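PDB 1QHQ: auracyanin-B-2 from Chloroflexus aurantiacus, which carries a single type 1 blue copper ion and probably serves as a soluble electron acceptor for the membrane-bound alternative complex III. Local coordinates for residues T14-L28 and T41-V55. Numbering follows the deposited sequence. Where two conformers were deposited one is given.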
ATOM      1  N   THR A  14      11.292  -3.862  15.336  1.00 13.75           N
ATOM      2  CA  THR A  14      11.900  -4.930  14.503  1.00 16.99           C
ATOM      3  C   THR A  14      10.769  -5.799  13.973  1.00 12.28           C
ATOM      4  O   THR A  14       9.868  -6.214  14.698  1.00 14.48           O
ATOM      5  CB  THR A  14      12.896  -5.748  15.327  1.00 18.29           C
ATOM      6  OG1 THR A  14      13.013  -7.065  14.766  0.50 19.72           O
ATOM      7  CG2 THR A  14      12.498  -5.843  16.772  0.50 18.91           C
ATOM      8  N   PRO A  15      10.785  -6.062  12.661  1.00 12.98           N
ATOM      9  CA  PRO A  15       9.727  -6.853  12.066  1.00 13.38           C
ATOM     10  C   PRO A  15       9.739  -8.297  12.575  1.00 11.64           C
ATOM     11  O   PRO A  15      10.807  -8.898  12.662  1.00 14.02           O
ATOM     12  CB  PRO A  15      10.005  -6.780  10.579  1.00 14.03           C
ATOM     13  CG  PRO A  15      11.260  -6.068  10.384  1.00 14.76           C
ATOM     14  CD  PRO A  15      11.790  -5.600  11.695  1.00 14.00           C
ATOM     15  N   ALA A  16       8.550  -8.829  12.799  1.00 11.15           N
ATOM     16  CA  ALA A  16       8.413 -10.260  13.132  1.00 12.22           C
ATOM     17  C   ALA A  16       8.324 -11.077  11.851  1.00 13.08           C
ATOM     18  O   ALA A  16       8.539 -12.293  11.802  1.00 15.68           O
ATOM     19  CB  ALA A  16       7.199 -10.482  13.986  1.00 11.57           C
ATOM     20  N   GLN A  17       7.864 -10.414  10.778  1.00 12.57           N
ATOM     21  CA  GLN A  17       7.737 -11.024   9.491  1.00 11.61           C
ATOM     22  C   GLN A  17       8.068  -9.959   8.418  1.00 10.29           C
ATOM     23  O   GLN A  17       7.950  -8.780   8.699  1.00 11.33           O
ATOM     24  CB  GLN A  17       6.310 -11.511   9.202  1.00 12.56           C
ATOM     25  CG  GLN A  17       5.906 -12.730  10.003  1.00 19.23           C
ATOM     26  CD  GLN A  17       4.578 -13.310   9.625  1.00 21.30           C
ATOM     27  OE1 GLN A  17       4.162 -13.381   8.460  1.00 18.87           O
ATOM     28  NE2 GLN A  17       3.858 -13.776  10.641  1.00 23.65           N
ATOM     29  N   THR A  18       8.532 -10.454   7.272  1.00  9.51           N
ATOM     30  CA  THR A  18       8.642  -9.506   6.135  1.00 10.71           C
ATOM     31  C   THR A  18       7.900 -10.144   4.953  1.00  9.57           C
ATOM     32  O   THR A  18       7.747 -11.364   4.874  1.00  9.44           O
ATOM     33  CB  THR A  18      10.068  -9.208   5.698  1.00 10.78           C
ATOM     34  OG1 THR A  18      10.654 -10.406   5.134  1.00 10.33           O
ATOM     35  CG2 THR A  18      10.952  -8.805   6.884  1.00 13.44           C
ATOM     36  N   VAL A  19       7.379  -9.275   4.097  1.00  8.99           N
ATOM     37  CA  VAL A  19       6.658  -9.846   2.916  1.00  9.89           C
ATOM     38  C   VAL A  19       7.005  -8.995   1.686  1.00  8.91           C
ATOM     39  O   VAL A  19       7.076  -7.769   1.804  1.00 10.47           O
ATOM     40  CB  VAL A  19       5.153  -9.859   3.155  1.00 10.92           C
ATOM     41  CG1 VAL A  19       4.633  -8.470   3.522  1.00 16.30           C
ATOM     42  CG2 VAL A  19       4.399 -10.334   1.896  1.00 12.31           C
ATOM     43  N   GLU A  20       7.219  -9.648   0.571  1.00  9.46           N
ATOM     44  CA  GLU A  20       7.578  -8.939  -0.675  1.00 11.39           C
ATOM     45  C   GLU A  20       6.322  -8.746  -1.542  1.00 11.05           C
ATOM     46  O   GLU A  20       5.581  -9.700  -1.731  1.00 12.46           O
ATOM     47  CB  GLU A  20       8.495  -9.855  -1.520  1.00 14.70           C
ATOM     48  CG  GLU A  20       9.961  -9.667  -1.278  0.50 21.98           C
ATOM     49  CD  GLU A  20      10.692  -8.899  -2.357  0.50 24.75           C
ATOM     50  OE1 GLU A  20      10.432  -9.089  -3.563  0.50 26.17           O
ATOM     51  OE2 GLU A  20      11.582  -8.098  -1.987  0.50 24.95           O
ATOM     52  N   VAL A  21       6.149  -7.538  -2.043  1.00  9.27           N
ATOM     53  CA  VAL A  21       5.089  -7.341  -3.078  1.00  9.93           C
ATOM     54  C   VAL A  21       5.802  -6.800  -4.317  1.00 10.99           C
ATOM     55  O   VAL A  21       6.706  -5.978  -4.169  1.00 13.59           O
ATOM     56  CB  VAL A  21       4.052  -6.352  -2.581  1.00 10.75           C
ATOM     57  CG1 VAL A  21       3.118  -5.884  -3.702  1.00 15.31           C
ATOM     58  CG2 VAL A  21       3.242  -6.970  -1.448  1.00 14.24           C
ATOM     59  N   ARG A  22       5.350  -7.218  -5.483  1.00 11.54           N
ATOM     60  CA  ARG A  22       5.946  -6.714  -6.726  1.00 12.30           C
ATOM     61  C   ARG A  22       4.783  -6.132  -7.585  1.00 13.81           C
ATOM     62  O   ARG A  22       3.655  -6.587  -7.459  1.00 11.24           O
ATOM     63  CB  ARG A  22       6.647  -7.771  -7.562  1.00 14.13           C
ATOM     64  CG  ARG A  22       7.596  -8.685  -6.860  1.00 25.40           C
ATOM     65  CD  ARG A  22       9.057  -8.412  -7.049  1.00 36.29           C
ATOM     66  NE  ARG A  22       9.883  -9.343  -6.251  1.00 45.84           N
ATOM     67  CZ  ARG A  22      10.887 -10.062  -6.730  1.00 52.01           C
ATOM     68  NH1 ARG A  22      11.235  -9.984  -8.009  1.00 52.04           N
ATOM     69  NH2 ARG A  22      11.580 -10.887  -5.927  1.00 55.15           N
ATOM     70  N   ALA A  23       5.212  -5.289  -8.509  1.00 15.13           N
ATOM     71  CA  ALA A  23       4.239  -4.778  -9.508  1.00 17.35           C
ATOM     72  C   ALA A  23       4.135  -5.770 -10.644  1.00 15.96           C
ATOM     73  O   ALA A  23       5.068  -6.554 -10.899  1.00 14.73           O
ATOM     74  CB  ALA A  23       4.742  -3.425 -10.007  1.00 13.91           C
ATOM     75  N   ALA A  24       2.963  -5.816 -11.293  1.00 16.44           N
ATOM     76  CA  ALA A  24       2.944  -6.576 -12.589  1.00 16.05           C
ATOM     77  C   ALA A  24       3.870  -5.789 -13.543  1.00 14.99           C
ATOM     78  O   ALA A  24       3.915  -4.563 -13.455  1.00 17.34           O
ATOM     79  CB  ALA A  24       1.532  -6.576 -13.135  1.00 18.04           C
ATOM     80  N   PRO A  25       4.606  -6.486 -14.369  1.00 20.92           N
ATOM     81  CA  PRO A  25       5.576  -5.839 -15.254  1.00 22.94           C
ATOM     82  C   PRO A  25       4.899  -5.125 -16.409  1.00 23.50           C
ATOM     83  O   PRO A  25       5.409  -4.082 -16.844  1.00 23.81           O
ATOM     84  CB  PRO A  25       6.456  -6.973 -15.714  1.00 23.68           C
ATOM     85  CG  PRO A  25       5.577  -8.173 -15.696  1.00 24.68           C
ATOM     86  CD  PRO A  25       4.621  -7.954 -14.517  1.00 20.53           C
ATOM     87  N   ASP A  26       3.746  -5.609 -16.838  1.00 24.01           N
ATOM     88  CA  ASP A  26       3.082  -5.070 -18.032  1.00 24.04           C
ATOM     89  C   ASP A  26       1.648  -4.662 -17.793  1.00 24.28           C
ATOM     90  O   ASP A  26       0.866  -4.461 -18.752  1.00 22.93           O
ATOM     91  CB  ASP A  26       3.145  -6.144 -19.150  1.00 28.31           C
ATOM     92  CG  ASP A  26       4.596  -6.346 -19.603  1.00 32.07           C
ATOM     93  OD1 ASP A  26       5.229  -5.317 -19.935  1.00 33.48           O
ATOM     94  OD2 ASP A  26       5.107  -7.466 -19.470  1.00 35.55           O
ATOM     95  N   ALA A  27       1.240  -4.460 -16.545  1.00 18.29           N
ATOM     96  CA  ALA A  27      -0.132  -4.065 -16.239  1.00 16.89           C
ATOM     97  C   ALA A  27      -0.186  -3.136 -15.062  1.00 17.87           C
ATOM     98  O   ALA A  27       0.737  -3.168 -14.208  1.00 18.64           O
ATOM     99  CB  ALA A  27      -0.999  -5.312 -15.966  1.00 17.27           C
ATOM    100  N   LEU A  28      -1.255  -2.398 -14.868  1.00 15.96           N
ATOM    101  CA  LEU A  28      -1.496  -1.613 -13.677  1.00 16.63           C
ATOM    102  C   LEU A  28      -2.129  -2.484 -12.586  1.00 16.44           C
ATOM    103  O   LEU A  28      -3.312  -2.483 -12.307  1.00 16.14           O
ATOM    104  CB  LEU A  28      -2.376  -0.403 -14.003  1.00 16.48           C
ATOM    105  CG  LEU A  28      -1.840   0.453 -15.184  1.00 20.34           C
ATOM    106  CD1 LEU A  28      -2.792   1.624 -15.402  1.00 21.26           C
ATOM    107  CD2 LEU A  28      -0.443   0.952 -14.900  1.00 19.26           C
ATOM    108  N   THR A  41       0.859  -7.875  14.642  1.00 11.53           N
ATOM    109  CA  THR A  41       2.205  -8.292  14.417  1.00 11.98           C
ATOM    110  C   THR A  41       2.970  -7.237  13.605  1.00 11.77           C
ATOM    111  O   THR A  41       2.362  -6.596  12.738  1.00 12.03           O
ATOM    112  CB  THR A  41       2.218  -9.603  13.540  1.00 12.42           C
ATOM    113  OG1 THR A  41       1.498 -10.603  14.316  1.00 13.49           O
ATOM    114  CG2 THR A  41       3.626 -10.052  13.310  1.00 14.31           C
ATOM    115  N   VAL A  42       4.215  -7.001  13.946  1.00  9.80           N
ATOM    116  CA  VAL A  42       5.025  -6.031  13.173  1.00  9.44           C
ATOM    117  C   VAL A  42       5.535  -6.706  11.911  1.00  9.77           C
ATOM    118  O   VAL A  42       6.200  -7.746  11.943  1.00 10.48           O
ATOM    119  CB  VAL A  42       6.220  -5.494  13.964  1.00 10.54           C
ATOM    120  CG1 VAL A  42       7.003  -4.449  13.169  1.00 12.76           C
ATOM    121  CG2 VAL A  42       5.707  -4.875  15.282  1.00 14.10           C
ATOM    122  N   VAL A  43       5.203  -6.070  10.777  1.00 10.11           N
ATOM    123  CA  VAL A  43       5.619  -6.635   9.478  1.00  6.73           C
ATOM    124  C   VAL A  43       6.327  -5.569   8.666  1.00  7.22           C
ATOM    125  O   VAL A  43       5.904  -4.407   8.698  1.00  7.92           O
ATOM    126  CB  VAL A  43       4.384  -7.106   8.652  1.00  8.17           C
ATOM    127  CG1 VAL A  43       4.773  -7.519   7.265  0.50 11.41           C
ATOM    128  CG2 VAL A  43       3.664  -8.216   9.418  0.50  2.92           C
ATOM    129  N   ARG A  44       7.418  -5.927   8.009  1.00  8.42           N
ATOM    130  CA  ARG A  44       7.986  -5.064   6.983  1.00  9.38           C
ATOM    131  C   ARG A  44       7.534  -5.544   5.606  1.00  6.43           C
ATOM    132  O   ARG A  44       7.795  -6.656   5.192  1.00  7.93           O
ATOM    133  CB  ARG A  44       9.514  -4.990   7.028  1.00  8.43           C
ATOM    134  CG  ARG A  44       9.978  -3.826   6.042  1.00  8.98           C
ATOM    135  CD  ARG A  44      11.503  -3.830   5.996  1.00 10.18           C
ATOM    136  NE  ARG A  44      12.026  -4.984   5.303  1.00 12.87           N
ATOM    137  CZ  ARG A  44      12.907  -5.869   5.603  1.00 13.21           C
ATOM    138  NH1 ARG A  44      13.581  -5.778   6.794  1.00 14.60           N
ATOM    139  NH2 ARG A  44      13.199  -6.902   4.819  1.00 15.51           N
ATOM    140  N   LEU A  45       6.838  -4.610   4.896  1.00  9.34           N
ATOM    141  CA  LEU A  45       6.412  -4.937   3.538  1.00 10.09           C
ATOM    142  C   LEU A  45       7.389  -4.260   2.555  1.00  6.94           C
ATOM    143  O   LEU A  45       7.680  -3.069   2.714  1.00  9.95           O
ATOM    144  CB  LEU A  45       5.007  -4.342   3.315  1.00 10.03           C
ATOM    145  CG  LEU A  45       4.344  -4.665   1.968  0.50 11.39           C
ATOM    146  CD1 LEU A  45       2.846  -4.521   2.049  0.50 11.89           C
ATOM    147  CD2 LEU A  45       4.908  -3.754   0.868  0.50  7.28           C
ATOM    148  N   ASP A  46       8.001  -5.070   1.739  1.00  6.45           N
ATOM    149  CA  ASP A  46       8.967  -4.565   0.743  1.00  8.75           C
ATOM    150  C   ASP A  46       8.242  -4.528  -0.630  1.00  9.85           C
ATOM    151  O   ASP A  46       7.940  -5.595  -1.142  1.00 11.14           O
ATOM    152  CB  ASP A  46      10.176  -5.478   0.670  1.00 12.72           C
ATOM    153  CG  ASP A  46      10.919  -5.568   2.027  1.00 12.61           C
ATOM    154  OD1 ASP A  46      10.880  -4.561   2.726  1.00 11.27           O
ATOM    155  OD2 ASP A  46      11.612  -6.585   2.219  1.00 14.84           O
ATOM    156  N   PHE A  47       8.043  -3.323  -1.149  1.00 10.01           N
ATOM    157  CA  PHE A  47       7.392  -3.233  -2.496  1.00 11.19           C
ATOM    158  C   PHE A  47       8.470  -2.903  -3.540  1.00  9.78           C
ATOM    159  O   PHE A  47       9.190  -1.910  -3.422  1.00  9.45           O
ATOM    160  CB  PHE A  47       6.384  -2.084  -2.429  1.00  9.44           C
ATOM    161  CG  PHE A  47       5.597  -1.883  -3.715  1.00 12.30           C
ATOM    162  CD1 PHE A  47       5.289  -2.975  -4.485  1.00 15.67           C
ATOM    163  CD2 PHE A  47       5.233  -0.623  -4.103  1.00 14.30           C
ATOM    164  CE1 PHE A  47       4.615  -2.812  -5.712  1.00 20.25           C
ATOM    165  CE2 PHE A  47       4.533  -0.467  -5.303  1.00 14.56           C
ATOM    166  CZ  PHE A  47       4.209  -1.547  -6.071  1.00 13.68           C
ATOM    167  N   VAL A  48       8.692  -3.870  -4.420  1.00 11.66           N
ATOM    168  CA  VAL A  48       9.664  -3.695  -5.509  1.00 14.60           C
ATOM    169  C   VAL A  48       8.904  -3.360  -6.808  1.00 14.33           C
ATOM    170  O   VAL A  48       8.039  -4.110  -7.233  1.00 16.85           O
ATOM    171  CB  VAL A  48      10.424  -5.024  -5.727  1.00 15.65           C
ATOM    172  CG1 VAL A  48      11.513  -4.835  -6.768  1.00 19.29           C
ATOM    173  CG2 VAL A  48      11.043  -5.475  -4.383  1.00 19.69           C
ATOM    174  N   ASN A  49       9.079  -2.116  -7.259  1.00 12.35           N
ATOM    175  CA  ASN A  49       8.384  -1.662  -8.473  1.00 13.22           C
ATOM    176  C   ASN A  49       9.261  -1.858  -9.715  1.00 14.11           C
ATOM    177  O   ASN A  49       9.911  -0.872 -10.118  1.00 18.53           O
ATOM    178  CB  ASN A  49       7.979  -0.199  -8.353  1.00 11.43           C
ATOM    179  CG  ASN A  49       7.146   0.236  -9.636  1.00 11.61           C
ATOM    180  OD1 ASN A  49       6.758  -0.639 -10.334  1.00 15.52           O
ATOM    181  ND2 ASN A  49       7.006   1.519  -9.746  1.00 14.39           N
ATOM    182  N   GLN A  50       9.321  -3.039 -10.269  1.00 13.75           N
ATOM    183  CA  GLN A  50       9.998  -3.243 -11.567  1.00 16.65           C
ATOM    184  C   GLN A  50       8.899  -3.519 -12.619  1.00 16.70           C
ATOM    185  O   GLN A  50       8.088  -4.407 -12.463  1.00 16.19           O
ATOM    186  CB  GLN A  50      10.926  -4.444 -11.496  1.00 22.92           C
ATOM    187  CG  GLN A  50      12.213  -4.126 -10.711  1.00 30.40           C
ATOM    188  CD  GLN A  50      13.012  -5.386 -10.447  1.00 38.08           C
ATOM    189  OE1 GLN A  50      12.827  -6.412 -11.111  1.00 44.65           O
ATOM    190  NE2 GLN A  50      13.902  -5.312  -9.462  1.00 41.69           N
ATOM    191  N   ASN A  51       8.870  -2.627 -13.629  1.00 17.30           N
ATOM    192  CA  ASN A  51       7.796  -2.780 -14.635  1.00 19.33           C
ATOM    193  C   ASN A  51       8.311  -2.260 -15.986  1.00 20.78           C
ATOM    194  O   ASN A  51       9.239  -1.469 -16.010  1.00 20.42           O
ATOM    195  CB  ASN A  51       6.531  -2.079 -14.217  1.00 19.14           C
ATOM    196  CG  ASN A  51       6.532  -0.593 -14.217  1.00 20.74           C
ATOM    197  OD1 ASN A  51       6.475   0.072 -15.288  1.00 19.93           O
ATOM    198  ND2 ASN A  51       6.565   0.064 -13.070  1.00 14.30           N
ATOM    199  N   ASN A  52       7.678  -2.739 -17.033  1.00 20.99           N
ATOM    200  CA  ASN A  52       8.068  -2.355 -18.399  1.00 21.85           C
ATOM    201  C   ASN A  52       7.352  -1.135 -18.910  1.00 24.13           C
ATOM    202  O   ASN A  52       7.567  -0.754 -20.093  1.00 25.37           O
ATOM    203  CB  ASN A  52       7.770  -3.575 -19.307  1.00 22.74           C
ATOM    204  CG  ASN A  52       8.599  -4.771 -18.883  1.00 23.98           C
ATOM    205  OD1 ASN A  52       9.777  -4.572 -18.524  1.00 26.49           O
ATOM    206  ND2 ASN A  52       8.046  -5.962 -18.952  1.00 24.47           N
ATOM    207  N   LEU A  53       6.563  -0.433 -18.118  1.00 21.38           N
ATOM    208  CA  LEU A  53       5.792   0.717 -18.571  1.00 20.85           C
ATOM    209  C   LEU A  53       6.438   2.028 -18.253  1.00 21.49           C
ATOM    210  O   LEU A  53       5.924   3.126 -18.551  1.00 21.02           O
ATOM    211  CB  LEU A  53       4.379   0.669 -17.895  1.00 18.64           C
ATOM    212  CG  LEU A  53       3.611  -0.617 -18.125  1.00 17.31           C
ATOM    213  CD1 LEU A  53       2.306  -0.637 -17.328  1.00 19.74           C
ATOM    214  CD2 LEU A  53       3.305  -0.802 -19.617  1.00 22.04           C
ATOM    215  N   GLY A  54       7.451   2.014 -17.344  1.00 20.04           N
ATOM    216  CA  GLY A  54       8.028   3.263 -16.870  1.00 17.98           C
ATOM    217  C   GLY A  54       7.127   3.977 -15.884  1.00 14.17           C
ATOM    218  O   GLY A  54       7.233   5.166 -15.612  1.00 17.39           O
ATOM    219  N   VAL A  55       6.220   3.182 -15.239  1.00 14.90           N
ATOM    220  CA  VAL A  55       5.186   3.788 -14.424  1.00 14.96           C
ATOM    221  C   VAL A  55       5.421   3.691 -12.917  1.00 15.20           C
ATOM    222  O   VAL A  55       6.090   2.778 -12.433  1.00 16.38           O
ATOM    223  CB  VAL A  55       3.787   3.241 -14.793  1.00 17.95           C
ATOM    224  CG1 VAL A  55       3.561   1.867 -14.174  1.00 16.98           C
ATOM    225  CG2 VAL A  55       2.712   4.237 -14.400  1.00 16.92           C
TER
HETATM  226  O   HOH W   1       7.125  -7.053 -12.702  1.00 69.11           O
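Pro25 O receives the backbone N-H of Asn52 at 2.6 Å, in the carbonyl plane and on a lone pair, joining the loops that follow parallel strands 17-22 and 42-49. Asn52 ND2 reaches Asp26 OD1 (3.1 Å) on the syn side, 26° out of the carboxylate plane. Asn51 OD1 accepts from Leu53 N, closing an Asx turn, and from Val55 N, while its ND2 donates to Asn49 OD1 and to Val55 O, which also accepts from Asn49 ND2. Just beyond the strands a water lies within hydrogen-bonding distance of Ala23 O and Gln50 O. Backbone bonds join the strands from Gln17 to Val48. On the inner face Phe47, its CG anti to the backbone N (chi1 -178°), brings CD1 to 3.7 Å from Val21 CG1, and its ring edge meets the Val21 carbonyl; Val19 CG1 packs on Val43 CG1 at 3.9 Å. On the outer face Thr18 CG2 lies over one face of the Arg44 guanidinium, offset toward its rim, 3.6 Å from NH2; NE and NH2 grip both oxygens of Asp46 side-on, Ser107 also bonds Asp46 OD1, and Arg22 NE pairs with Glu20 OE1. Strand 17-22 edges a cupredoxin sheet, with 42-49 between it and antiparallel strand 104-111. The outer face is thus largely polar, the inner largely apolar, and the bonds of Asn52 hold the loop leading to copper ligand His57 against that after strand 17-22.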